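Local coordinates for protein rhodopsin (Todarodes pacificus, PDB 2Z73) that captures light through 11-cis retinal in squid photoreceptors and, once the chromophore isomerises to the all-trans form, activates G-protein signalling to phospholipase C, at residues A[191-196]-A[283-288]; A[321-326]-A[337-342]; A[33-38]-A[95-100]; A[128-133]-A[217-222]. One frame throughout, in Å; residues are numbered along the deposited sequence.

Contact 1 (A[191-196]-A[283-288]); sequences ISRDST and LAQFGP
Arg-193 lays its whole side chain along the extracellular end of helix 246-286, running past Gln-285 in the opposite direction. Its CB only brushes Gln-285 OE1, but CG sits 3.6 Å from Gln-285 NE2 and CD the same distance from Gln-285 O. The chain is extended from CG to NE, which carries the guanidinium beyond the glutamine; Gln-285 O lies over one face of that group near its rim, at a poor angle for bonding NE. NE bonds weakly to Ala-284 O. At the tip, Arg-193 NH1 grips two carbonyls. Arg-193 NH1 to Gly-287 O is 2.9 Å, in the plane of both groups. Arg-193 NH1 to Ala-284 O is 3.2 Å, approached from above the carbonyl plane. This is the extracellular end of a seven-helix opsin, where the loop leading into transmembrane helix 5 is tied to the end of helix 6. Gln-285 works back the other way: with CG anti to its own N (chi1 174°) and a bend at chi2, its NE2 bonds Ser-192 O at 2.8 Å and also donates to Tyr-190 O. A leucine here would probably deprive the carbonyls of Ser-192 and Tyr-190 of this amide donor. Ser-192 OG turns back to Asp-189.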
# COMPACT_ATOMS: atom_id res chain seq x y z
N ILE A 191 -8.74 -15.84 15.75
CA ILE A 191 -9.50 -16.28 16.91
C ILE A 191 -8.88 -17.54 17.54
O ILE A 191 -8.52 -17.54 18.72
CB ILE A 191 -10.95 -16.55 16.53
CG1 ILE A 191 -11.60 -15.24 16.06
CG2 ILE A 191 -11.70 -17.13 17.69
CD1 ILE A 191 -13.02 -15.41 15.51
N SER A 192 -8.75 -18.60 16.76
CA SER A 192 -8.15 -19.84 17.24
C SER A 192 -6.81 -19.54 17.89
O SER A 192 -5.99 -18.81 17.34
CB SER A 192 -7.94 -20.82 16.08
OG SER A 192 -9.19 -21.28 15.59
N ARG A 193 -6.57 -20.13 19.07
CA ARG A 193 -5.34 -19.88 19.80
C ARG A 193 -4.36 -21.04 19.94
O ARG A 193 -3.53 -21.04 20.85
CB ARG A 193 -5.67 -19.34 21.18
CG ARG A 193 -6.55 -18.12 21.13
CD ARG A 193 -6.63 -17.46 22.48
NE ARG A 193 -7.39 -16.21 22.43
CZ ARG A 193 -7.55 -15.41 23.47
NH1 ARG A 193 -8.24 -14.30 23.36
NH2 ARG A 193 -7.01 -15.74 24.64
N ASP A 194 -4.43 -22.00 19.03
CA ASP A 194 -3.52 -23.14 19.07
C ASP A 194 -2.12 -22.71 18.69
O ASP A 194 -1.93 -21.65 18.08
CB ASP A 194 -3.97 -24.25 18.12
CG ASP A 194 -4.18 -23.75 16.72
OD1 ASP A 194 -5.30 -23.28 16.42
OD2 ASP A 194 -3.22 -23.81 15.93
N SER A 195 -1.15 -23.53 19.04
CA SER A 195 0.25 -23.23 18.75
C SER A 195 0.43 -22.85 17.29
O SER A 195 0.97 -21.79 16.98
CB SER A 195 1.12 -24.45 19.07
OG SER A 195 2.45 -24.23 18.64
N THR A 196 -0.04 -23.71 16.40
CA THR A 196 0.07 -23.48 14.97
C THR A 196 -0.45 -22.11 14.55
O THR A 196 0.30 -21.30 14.01
CB THR A 196 -0.71 -24.55 14.17
OG1 THR A 196 -0.28 -25.85 14.58
CG2 THR A 196 -0.46 -24.38 12.66
N LEU A 283 -6.38 -8.44 19.83
CA LEU A 283 -7.23 -8.57 21.01
C LEU A 283 -7.92 -9.92 20.96
O LEU A 283 -8.01 -10.62 21.97
CB LEU A 283 -8.29 -7.46 21.04
CG LEU A 283 -7.93 -6.10 21.64
CD1 LEU A 283 -6.62 -5.57 21.06
CD2 LEU A 283 -9.07 -5.14 21.36
N ALA A 284 -8.38 -10.30 19.78
CA ALA A 284 -9.08 -11.56 19.60
C ALA A 284 -8.16 -12.75 19.84
O ALA A 284 -8.61 -13.82 20.24
CB ALA A 284 -9.67 -11.63 18.20
N GLN A 285 -6.86 -12.56 19.60
CA GLN A 285 -5.91 -13.65 19.77
C GLN A 285 -5.20 -13.63 21.11
O GLN A 285 -4.65 -14.66 21.55
CB GLN A 285 -4.88 -13.61 18.64
CG GLN A 285 -3.73 -14.61 18.76
CD GLN A 285 -4.18 -16.04 18.56
OE1 GLN A 285 -3.37 -16.96 18.65
NE2 GLN A 285 -5.46 -16.23 18.28
N PHE A 286 -5.20 -12.48 21.78
CA PHE A 286 -4.52 -12.35 23.06
C PHE A 286 -5.31 -11.68 24.17
O PHE A 286 -4.96 -11.81 25.34
CB PHE A 286 -3.22 -11.58 22.87
CG PHE A 286 -2.20 -12.29 22.04
CD1 PHE A 286 -1.65 -11.67 20.93
CD2 PHE A 286 -1.75 -13.56 22.40
CE1 PHE A 286 -0.66 -12.30 20.18
CE2 PHE A 286 -0.76 -14.20 21.66
CZ PHE A 286 -0.22 -13.56 20.55
N GLY A 287 -6.38 -10.97 23.82
CA GLY A 287 -7.16 -10.29 24.83
C GLY A 287 -8.61 -10.71 24.95
O GLY A 287 -8.96 -11.86 24.68
N PRO A 288 -9.49 -9.78 25.36
CA PRO A 288 -10.93 -10.03 25.53
C PRO A 288 -11.66 -10.30 24.22
O PRO A 288 -12.11 -9.37 23.54
CB PRO A 288 -11.42 -8.74 26.19
CG PRO A 288 -10.22 -8.23 26.90
CD PRO A 288 -9.13 -8.46 25.90

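Contact 2 (A[321-326]-A[337-342]); sequences KFREAI and CQFDDK. With PLM (palmitic acid), chain F; BOG (octyl beta-D-glucopyranoside), chain C.
Arg-323 and the backbone of Cys-337 form the tight part of this contact. The arginine chain bends at chi3 (55°), and its guanidinium grips Cys-337 O end-on with two nitrogens, NH1 at 2.8 Å and NH2 at 2.7 Å. The carbonyl lies some 20° out of the guanidinium plane, and neither bond is straight. NH2 also makes a weak bond to Gln-338 O, while NE is engaged in a salt bridge with Glu-343 and NH1 in a bond to Ser-316 O. All three nitrogens are held, which probably fixes the group's rotation, and the carboxylate of Glu-343 probably offsets its charge. On the same side Cys-337 CB lies 3.4 Å from Arg-323 NH1, and Cys-337 SG is bonded covalently to C1 of a palmitate that is also hydrogen-bonded to Ser-316. Beside it, the Phe-339 ring lies flat against the helix: Glu-324 CA stands 3.8 Å from the ring centroid, only 11° off the normal, a CH-pi contact, and Glu-324 CG comes to 3.4 Å from Phe-339 CZ at the far end of the ring. The other side is looser. Gln-338 is exposed and its CB points away from the helix, and Lys-321 reaches out in an extended chain to a weak bond between its NZ and O3 of an octyl glucoside. A cytoplasmic helix following transmembrane helix 7, with palmitoylated cysteines just beyond it, is the helix 8 arrangement of rhodopsin-family receptors.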
# COMPACT_ATOMS: atom_id res chain seq x y z
N LYS A 321 5.11 15.26 -12.25
CA LYS A 321 5.19 14.55 -13.53
C LYS A 321 3.92 13.75 -13.78
O LYS A 321 3.38 13.77 -14.88
CB LYS A 321 6.40 13.62 -13.58
CG LYS A 321 7.70 14.33 -13.96
CD LYS A 321 8.87 13.36 -14.00
CE LYS A 321 10.16 14.08 -14.38
NZ LYS A 321 11.33 13.17 -14.40
N PHE A 322 3.45 13.05 -12.75
CA PHE A 322 2.24 12.24 -12.88
C PHE A 322 1.04 13.12 -13.18
O PHE A 322 0.21 12.78 -14.02
CB PHE A 322 1.99 11.46 -11.59
CG PHE A 322 0.77 10.59 -11.63
CD1 PHE A 322 0.66 9.58 -12.58
CD2 PHE A 322 -0.25 10.77 -10.72
CE1 PHE A 322 -0.47 8.77 -12.61
CE2 PHE A 322 -1.38 9.96 -10.74
CZ PHE A 322 -1.49 8.95 -11.69
N ARG A 323 0.94 14.24 -12.49
CA ARG A 323 -0.17 15.16 -12.71
C ARG A 323 -0.10 15.72 -14.12
O ARG A 323 -1.12 16.03 -14.74
CB ARG A 323 -0.12 16.31 -11.70
CG ARG A 323 -0.69 15.95 -10.33
CD ARG A 323 -0.37 17.02 -9.31
NE ARG A 323 -0.80 18.36 -9.71
CZ ARG A 323 -2.06 18.79 -9.70
NH1 ARG A 323 -3.05 17.99 -9.30
NH2 ARG A 323 -2.34 20.03 -10.08
N GLU A 324 1.12 15.85 -14.63
CA GLU A 324 1.33 16.37 -15.98
C GLU A 324 0.65 15.38 -16.92
O GLU A 324 -0.31 15.71 -17.62
CB GLU A 324 2.83 16.43 -16.26
CG GLU A 324 3.28 17.48 -17.25
CD GLU A 324 4.72 17.27 -17.69
OE1 GLU A 324 5.31 18.18 -18.31
OE2 GLU A 324 5.26 16.16 -17.43
N ALA A 325 1.14 14.15 -16.90
CA ALA A 325 0.60 13.08 -17.73
C ALA A 325 -0.92 13.00 -17.70
O ALA A 325 -1.56 12.85 -18.73
CB ALA A 325 1.21 11.74 -17.29
N ILE A 326 -1.51 13.09 -16.52
CA ILE A 326 -2.96 13.02 -16.43
C ILE A 326 -3.59 14.12 -17.27
O ILE A 326 -4.47 13.87 -18.09
CB ILE A 326 -3.46 13.12 -14.96
CG1 ILE A 326 -2.96 11.92 -14.15
CG2 ILE A 326 -4.99 13.12 -14.91
CD1 ILE A 326 -3.51 11.86 -12.75
N CYS A 337 -8.25 19.57 -9.31
CA CYS A 337 -6.83 19.60 -9.02
C CYS A 337 -6.04 20.08 -10.24
O CYS A 337 -4.99 19.53 -10.57
CB CYS A 337 -6.37 18.20 -8.63
SG CYS A 337 -7.77 17.19 -8.07
N GLN A 338 -6.56 21.11 -10.89
CA GLN A 338 -5.95 21.67 -12.10
C GLN A 338 -4.43 21.72 -12.13
O GLN A 338 -3.78 22.18 -11.20
CB GLN A 338 -6.52 23.06 -12.37
CG GLN A 338 -7.00 23.23 -13.79
CD GLN A 338 -8.06 22.20 -14.15
OE1 GLN A 338 -9.19 22.27 -13.66
NE2 GLN A 338 -7.70 21.24 -15.00
N PHE A 339 -3.86 21.25 -13.24
CA PHE A 339 -2.42 21.23 -13.44
C PHE A 339 -1.89 22.53 -14.04
O PHE A 339 -2.62 23.27 -14.72
CB PHE A 339 -2.03 20.07 -14.35
CG PHE A 339 -0.57 20.03 -14.69
CD1 PHE A 339 0.37 19.73 -13.71
CD2 PHE A 339 -0.13 20.33 -15.98
CE1 PHE A 339 1.73 19.72 -14.01
CE2 PHE A 339 1.23 20.33 -16.28
CZ PHE A 339 2.16 20.02 -15.29
N ASP A 340 -0.62 22.81 -13.78
CA ASP A 340 0.04 24.00 -14.29
C ASP A 340 1.50 23.69 -14.60
O ASP A 340 2.11 22.84 -13.97
CB ASP A 340 -0.00 25.13 -13.27
CG ASP A 340 0.85 26.29 -13.69
OD1 ASP A 340 0.49 26.96 -14.68
OD2 ASP A 340 1.89 26.53 -13.04
N ASP A 341 2.05 24.41 -15.57
CA ASP A 341 3.43 24.21 -15.99
C ASP A 341 4.42 24.37 -14.83
O ASP A 341 5.36 23.59 -14.70
CB ASP A 341 3.79 25.20 -17.09
CG ASP A 341 2.74 25.26 -18.17
OD1 ASP A 341 2.87 26.10 -19.10
OD2 ASP A 341 1.78 24.47 -18.10
N LYS A 342 4.19 25.38 -14.00
CA LYS A 342 5.07 25.66 -12.87
C LYS A 342 5.33 24.47 -11.96
O LYS A 342 6.31 24.46 -11.22
CB LYS A 342 4.53 26.83 -12.05
CG LYS A 342 4.86 28.21 -12.63
CD LYS A 342 4.49 29.32 -11.65
CE LYS A 342 5.18 30.64 -11.99
NZ LYS A 342 4.77 31.20 -13.32
C1 PLM F . -7.53 15.48 -7.55
O2 PLM F . -6.45 14.94 -7.72
C2 PLM F . -8.73 14.65 -7.08
C3 PLM F . -9.06 13.46 -7.98
C4 PLM F . -10.46 12.94 -7.69
C5 PLM F . -10.41 11.58 -7.06
C6 PLM F . -11.81 11.10 -6.78
C7 PLM F . -12.04 11.01 -5.28
C8 PLM F . -13.45 10.52 -4.94
C9 PLM F . -13.48 9.78 -3.62
CA PLM F . -14.55 10.30 -2.70
CB PLM F . -14.25 9.92 -1.27
CC PLM F . -15.50 9.94 -0.41
CD PLM F . -15.17 9.56 1.02
CE PLM F . -15.60 10.65 1.97
CF PLM F . -14.41 11.30 2.65
CG PLM F . -14.84 12.41 3.61
C1 BOG C . 13.20 10.42 -10.45
O1 BOG C . 12.89 9.97 -9.20
C2 BOG C . 12.72 11.84 -10.37
O2 BOG C . 11.27 11.96 -10.11
C3 BOG C . 13.08 12.33 -11.70
O3 BOG C . 12.66 13.65 -11.63
C4 BOG C . 14.64 12.18 -11.93
O4 BOG C . 14.99 12.64 -13.20
C5 BOG C . 15.06 10.77 -11.99
O5 BOG C . 14.69 10.31 -10.69
C6 BOG C . 16.62 10.60 -12.21
O6 BOG C . 16.97 9.12 -12.26
C1' BOG C . 12.42 8.69 -9.50
C2' BOG C . 12.40 8.08 -8.19
C3' BOG C . 10.99 7.64 -8.07
C4' BOG C . 10.75 7.89 -6.69
C5' BOG C . 9.49 7.16 -6.41
C6' BOG C . 8.96 7.93 -5.33
C7' BOG C . 7.67 7.25 -5.10
C8' BOG C . 6.89 8.32 -4.55

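Contact 3 (A[33-38]-A[95-100]); sequences VYYSLG and SCFLKK
The extracellular ends of transmembrane helices 1 and 2 meet here, in the seven-helix bundle of an opsin, just where helix 91-97 closes in a Schellman motif with Lys-99 at positive phi. Cys-96 is the side chain set between the two backbones: its CB comes to 3.2 Å from Tyr-34 O, and its SG rests 3.8 Å from Leu-37 CB and also near Gly-38 N. Gly-38 permits this closeness, since a CB at that position would point at the second helix and press against both Cys-96 CB and Phe-97 CE1. On one flank Phe-97 brings the edge of its ring to Tyr-35 O, with CE1 3.6 Å away, while its CD1 touches Tyr-35 CD2 at 3.9 Å as the two aromatic side chains slant past each other. On the other flank the aliphatic part of Lys-99 crosses Tyr-34 at about a right angle. With the lysine CG anti to its carbonyl carbon (chi1 -63°), that atom sits over the tyrosine face, and bends at chi2 and chi3 carry the rest of the chain on to a salt bridge between NZ and Asp-31. Tyr-34 OH has its main partner in Gln-28; a water that donates to Lys-99 O lies at a weak 3.3 Å from the same hydroxyl. Lys-99 CG stands 3.7 Å from the centroid of the Tyr-34 ring, 22° off its normal, in a CH-pi contact displaced toward CD1.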
# COMPACT_ATOMS: atom_id res chain seq x y z
N VAL A 33 -27.18 -2.72 6.79
CA VAL A 33 -25.75 -2.80 7.07
C VAL A 33 -25.02 -3.65 6.04
O VAL A 33 -23.90 -3.35 5.64
CB VAL A 33 -25.48 -3.38 8.47
CG1 VAL A 33 -23.97 -3.47 8.71
CG2 VAL A 33 -26.13 -2.51 9.53
N TYR A 34 -25.66 -4.74 5.63
CA TYR A 34 -25.08 -5.62 4.65
C TYR A 34 -24.99 -4.89 3.33
O TYR A 34 -23.97 -4.94 2.65
CB TYR A 34 -25.94 -6.87 4.46
CG TYR A 34 -25.79 -7.92 5.53
CD1 TYR A 34 -26.81 -8.15 6.45
CD2 TYR A 34 -24.65 -8.73 5.57
CE1 TYR A 34 -26.70 -9.17 7.40
CE2 TYR A 34 -24.53 -9.76 6.50
CZ TYR A 34 -25.56 -9.98 7.41
OH TYR A 34 -25.47 -11.02 8.31
N TYR A 35 -26.08 -4.21 2.98
CA TYR A 35 -26.19 -3.45 1.74
C TYR A 35 -25.17 -2.32 1.66
O TYR A 35 -24.56 -2.08 0.62
CB TYR A 35 -27.61 -2.91 1.60
CG TYR A 35 -28.63 -4.02 1.55
CD1 TYR A 35 -29.97 -3.80 1.88
CD2 TYR A 35 -28.25 -5.32 1.21
CE1 TYR A 35 -30.90 -4.84 1.87
CE2 TYR A 35 -29.16 -6.36 1.19
CZ TYR A 35 -30.48 -6.12 1.52
OH TYR A 35 -31.37 -7.18 1.53
N SER A 36 -24.98 -1.62 2.77
CA SER A 36 -24.03 -0.54 2.80
C SER A 36 -22.64 -1.12 2.65
O SER A 36 -21.80 -0.58 1.93
CB SER A 36 -24.15 0.23 4.11
OG SER A 36 -25.45 0.78 4.22
N LEU A 37 -22.40 -2.24 3.32
CA LEU A 37 -21.09 -2.88 3.25
C LEU A 37 -20.74 -3.25 1.81
O LEU A 37 -19.64 -2.98 1.34
CB LEU A 37 -21.05 -4.12 4.15
CG LEU A 37 -20.90 -3.85 5.66
CD1 LEU A 37 -20.88 -5.17 6.43
CD2 LEU A 37 -19.60 -3.09 5.90
N GLY A 38 -21.69 -3.87 1.12
CA GLY A 38 -21.47 -4.27 -0.26
C GLY A 38 -21.25 -3.06 -1.16
O GLY A 38 -20.34 -3.05 -1.99
N SER A 95 -21.68 -11.18 -1.94
CA SER A 95 -21.93 -11.89 -0.69
C SER A 95 -22.78 -11.05 0.24
O SER A 95 -23.71 -11.56 0.87
CB SER A 95 -20.62 -12.24 -0.00
OG SER A 95 -20.07 -13.41 -0.57
N CYS A 96 -22.47 -9.76 0.32
CA CYS A 96 -23.24 -8.88 1.19
C CYS A 96 -24.70 -8.82 0.76
O CYS A 96 -25.58 -9.13 1.55
CB CYS A 96 -22.63 -7.48 1.20
SG CYS A 96 -21.08 -7.36 2.12
N PHE A 97 -24.96 -8.43 -0.48
CA PHE A 97 -26.33 -8.33 -0.97
C PHE A 97 -27.19 -9.57 -0.77
O PHE A 97 -28.40 -9.50 -0.92
CB PHE A 97 -26.36 -7.94 -2.44
CG PHE A 97 -25.74 -6.61 -2.73
CD1 PHE A 97 -25.85 -5.57 -1.81
CD2 PHE A 97 -25.05 -6.40 -3.91
CE1 PHE A 97 -25.27 -4.33 -2.07
CE2 PHE A 97 -24.47 -5.17 -4.18
CZ PHE A 97 -24.57 -4.13 -3.26
N LEU A 98 -26.56 -10.69 -0.44
CA LEU A 98 -27.30 -11.94 -0.22
C LEU A 98 -27.19 -12.30 1.25
O LEU A 98 -27.75 -13.31 1.71
CB LEU A 98 -26.71 -13.08 -1.05
CG LEU A 98 -26.82 -12.96 -2.57
CD1 LEU A 98 -26.00 -14.07 -3.21
CD2 LEU A 98 -28.29 -13.04 -2.99
N LYS A 99 -26.44 -11.49 1.97
CA LYS A 99 -26.22 -11.71 3.40
C LYS A 99 -25.59 -13.07 3.63
O LYS A 99 -25.87 -13.72 4.63
CB LYS A 99 -27.55 -11.58 4.13
CG LYS A 99 -28.14 -10.17 4.00
CD LYS A 99 -29.65 -10.16 3.85
CE LYS A 99 -30.35 -10.55 5.13
NZ LYS A 99 -31.83 -10.44 4.96
N LYS A 100 -24.72 -13.49 2.71
CA LYS A 100 -24.05 -14.78 2.81
C LYS A 100 -22.95 -14.98 1.77
O LYS A 100 -23.06 -14.49 0.65
CB LYS A 100 -25.07 -15.91 2.67
CG LYS A 100 -24.48 -17.30 2.78
CD LYS A 100 -25.56 -18.35 3.01
CE LYS A 100 -26.36 -18.06 4.27
NZ LYS A 100 -25.48 -17.87 5.46
O HOH W 1 -23.77 -13.57 7.02

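Contact 4 (A[128-133]-A[217-222]); sequences MISIDR and FFCYFN. With BOG (octyl beta-D-glucopyranoside), chain C.
Tyr-220 reaches across to Ser-130 and overlaps its CA and CB: Tyr-220 CE2 lies 3.4 Å from Ser-130 CB, and the tyrosine OH is equally close to Ser-130 CA. Next to it, Cys-219 fits against the backbone, with CB 3.2 Å from Ser-130 O and SG 3.8 Å from Ile-131 CG1. Ser-130 OG, turned between its own N and carbonyl carbon (chi1 70°), bonds back to Ala-127 O and meets Cys-219 only by touching. This is the buried junction of transmembrane helices 3 and 5, whose short segment axes run in the same general direction, inclined by 28°, and come within 8.6 Å. Directly after Ile-131, Asp-132 and Arg-133 form the acid-arginine pair of the (D/E)R(Y/W) motif of rhodopsin-like receptors. Chi1 of the arginine (-70°) leaves its CG 4.3 Å from Tyr-220 OH, and bends at chi2 and chi3 swing the guanidinium back to the aspartate, where NH2 meets Asp-132 OD1 at 2.7 Å. NH1 makes a second salt bridge, to Glu-256. A methionine in place of Arg-133 would probably leave Asp-132 and Glu-256 without this countercharge and remove the ionic tie from helix 104-138 to helix 246-286. Over one guanidinium face lies an octyl glucoside's alkyl chain, C4' above the centre.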
# COMPACT_ATOMS: atom_id res chain seq x y z
N MET A 128 10.97 -0.88 -0.27
CA MET A 128 11.93 -0.75 -1.36
C MET A 128 11.99 0.69 -1.84
O MET A 128 13.03 1.18 -2.29
CB MET A 128 11.55 -1.64 -2.54
CG MET A 128 11.47 -3.11 -2.22
SD MET A 128 12.95 -3.68 -1.38
CE MET A 128 12.21 -4.60 -0.05
N ILE A 129 10.85 1.38 -1.76
CA ILE A 129 10.80 2.76 -2.20
C ILE A 129 11.52 3.63 -1.18
O ILE A 129 12.18 4.60 -1.55
CB ILE A 129 9.36 3.26 -2.35
CG1 ILE A 129 8.64 2.46 -3.43
CG2 ILE A 129 9.37 4.75 -2.71
CD1 ILE A 129 7.16 2.82 -3.59
N SER A 130 11.39 3.28 0.09
CA SER A 130 12.03 4.04 1.16
C SER A 130 13.54 3.88 1.07
O SER A 130 14.29 4.75 1.51
CB SER A 130 11.54 3.56 2.52
OG SER A 130 12.04 2.26 2.81
N ILE A 131 13.98 2.76 0.50
CA ILE A 131 15.39 2.48 0.35
C ILE A 131 15.97 3.34 -0.76
O ILE A 131 17.05 3.92 -0.63
CB ILE A 131 15.63 1.01 0.03
CG1 ILE A 131 15.16 0.15 1.20
CG2 ILE A 131 17.08 0.77 -0.26
CD1 ILE A 131 15.33 -1.33 0.99
N ASP A 132 15.24 3.42 -1.86
CA ASP A 132 15.67 4.23 -2.99
C ASP A 132 15.79 5.67 -2.51
O ASP A 132 16.75 6.36 -2.84
CB ASP A 132 14.65 4.14 -4.13
CG ASP A 132 14.89 5.18 -5.20
OD1 ASP A 132 14.11 6.14 -5.28
OD2 ASP A 132 15.86 5.02 -5.96
N ARG A 133 14.80 6.11 -1.74
CA ARG A 133 14.80 7.47 -1.21
C ARG A 133 16.07 7.71 -0.38
O ARG A 133 16.69 8.77 -0.49
CB ARG A 133 13.56 7.70 -0.36
CG ARG A 133 12.26 7.78 -1.14
CD ARG A 133 12.28 8.88 -2.20
NE ARG A 133 13.08 8.49 -3.36
CZ ARG A 133 13.45 9.30 -4.34
NH1 ARG A 133 13.11 10.59 -4.34
NH2 ARG A 133 14.18 8.83 -5.34
N PHE A 217 11.25 3.13 8.70
CA PHE A 217 11.80 4.03 9.72
C PHE A 217 13.31 4.20 9.62
O PHE A 217 13.82 5.32 9.74
CB PHE A 217 11.42 3.54 11.13
CG PHE A 217 12.18 4.24 12.25
CD1 PHE A 217 13.42 3.77 12.67
CD2 PHE A 217 11.66 5.37 12.86
CE1 PHE A 217 14.13 4.41 13.68
CE2 PHE A 217 12.36 6.02 13.88
CZ PHE A 217 13.60 5.53 14.29
N PHE A 218 14.02 3.10 9.42
CA PHE A 218 15.48 3.13 9.30
C PHE A 218 15.92 3.98 8.12
O PHE A 218 16.99 4.56 8.14
CB PHE A 218 16.03 1.71 9.16
CG PHE A 218 17.51 1.66 8.84
CD1 PHE A 218 17.96 1.84 7.53
CD2 PHE A 218 18.44 1.43 9.84
CE1 PHE A 218 19.32 1.78 7.24
CE2 PHE A 218 19.80 1.38 9.56
CZ PHE A 218 20.24 1.56 8.26
N CYS A 219 15.08 4.03 7.08
CA CYS A 219 15.39 4.81 5.89
C CYS A 219 14.97 6.26 6.02
O CYS A 219 15.71 7.17 5.66
CB CYS A 219 14.71 4.19 4.66
SG CYS A 219 15.52 2.72 4.00
N TYR A 220 13.77 6.49 6.54
CA TYR A 220 13.30 7.85 6.68
C TYR A 220 13.98 8.54 7.85
O TYR A 220 14.38 9.70 7.74
CB TYR A 220 11.78 7.89 6.82
CG TYR A 220 11.11 7.51 5.52
CD1 TYR A 220 11.35 8.24 4.35
CD2 TYR A 220 10.31 6.38 5.43
CE1 TYR A 220 10.82 7.85 3.14
CE2 TYR A 220 9.77 5.98 4.22
CZ TYR A 220 10.03 6.71 3.07
OH TYR A 220 9.52 6.30 1.86
N PHE A 221 14.12 7.84 8.96
CA PHE A 221 14.78 8.45 10.10
C PHE A 221 16.22 8.75 9.70
O PHE A 221 16.87 9.64 10.26
CB PHE A 221 14.78 7.52 11.31
CG PHE A 221 15.40 8.14 12.54
CD1 PHE A 221 14.79 9.23 13.16
CD2 PHE A 221 16.59 7.65 13.07
CE1 PHE A 221 15.36 9.82 14.28
CE2 PHE A 221 17.16 8.23 14.19
CZ PHE A 221 16.55 9.32 14.80
N ASN A 222 16.70 8.01 8.70
CA ASN A 222 18.06 8.16 8.19
C ASN A 222 18.13 9.32 7.20
O ASN A 222 19.20 9.85 6.92
CB ASN A 222 18.49 6.87 7.50
CG ASN A 222 19.99 6.68 7.49
OD1 ASN A 222 20.74 7.56 7.06
ND2 ASN A 222 20.44 5.53 7.97
C1 BOG C . 13.20 10.42 -10.45
O1 BOG C . 12.89 9.97 -9.20
C2 BOG C . 12.72 11.84 -10.37
O2 BOG C . 11.27 11.96 -10.11
C3 BOG C . 13.08 12.33 -11.70
O3 BOG C . 12.66 13.65 -11.63
C4 BOG C . 14.64 12.18 -11.93
O4 BOG C . 14.99 12.64 -13.20
C5 BOG C . 15.06 10.77 -11.99
O5 BOG C . 14.69 10.31 -10.69
C6 BOG C . 16.62 10.60 -12.21
O6 BOG C . 16.97 9.12 -12.26
C1' BOG C . 12.42 8.69 -9.50
C2' BOG C . 12.40 8.08 -8.19
C3' BOG C . 10.99 7.64 -8.07
C4' BOG C . 10.75 7.89 -6.69
C5' BOG C . 9.49 7.16 -6.41
C6' BOG C . 8.96 7.93 -5.33
C7' BOG C . 7.67 7.25 -5.10
C8' BOG C . 6.89 8.32 -4.55

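How the contacts relate
Contacts 1 and 3 lie toward the extracellular end of the bundle, their centres about 27 Å apart; contacts 2 and 4 lie toward the cytoplasm, centres about 26 Å apart, and both touch the same octyl glucoside. Along the chain contact 3 closes first, then contacts 1 and 4 interleave, and contact 2 comes last. Helix 195-224 serves contact 1 at its start and contact 4 near its other end, with centres about 33 Å apart. None of the four touches another; contacts 1 and 2, with centres about 49 Å apart, lie on opposite sides of the chain's centre. Contacts 1 and 3 thus tie helix ends on the extracellular side, while contacts 2 and 4 lie on the side that faces the G protein.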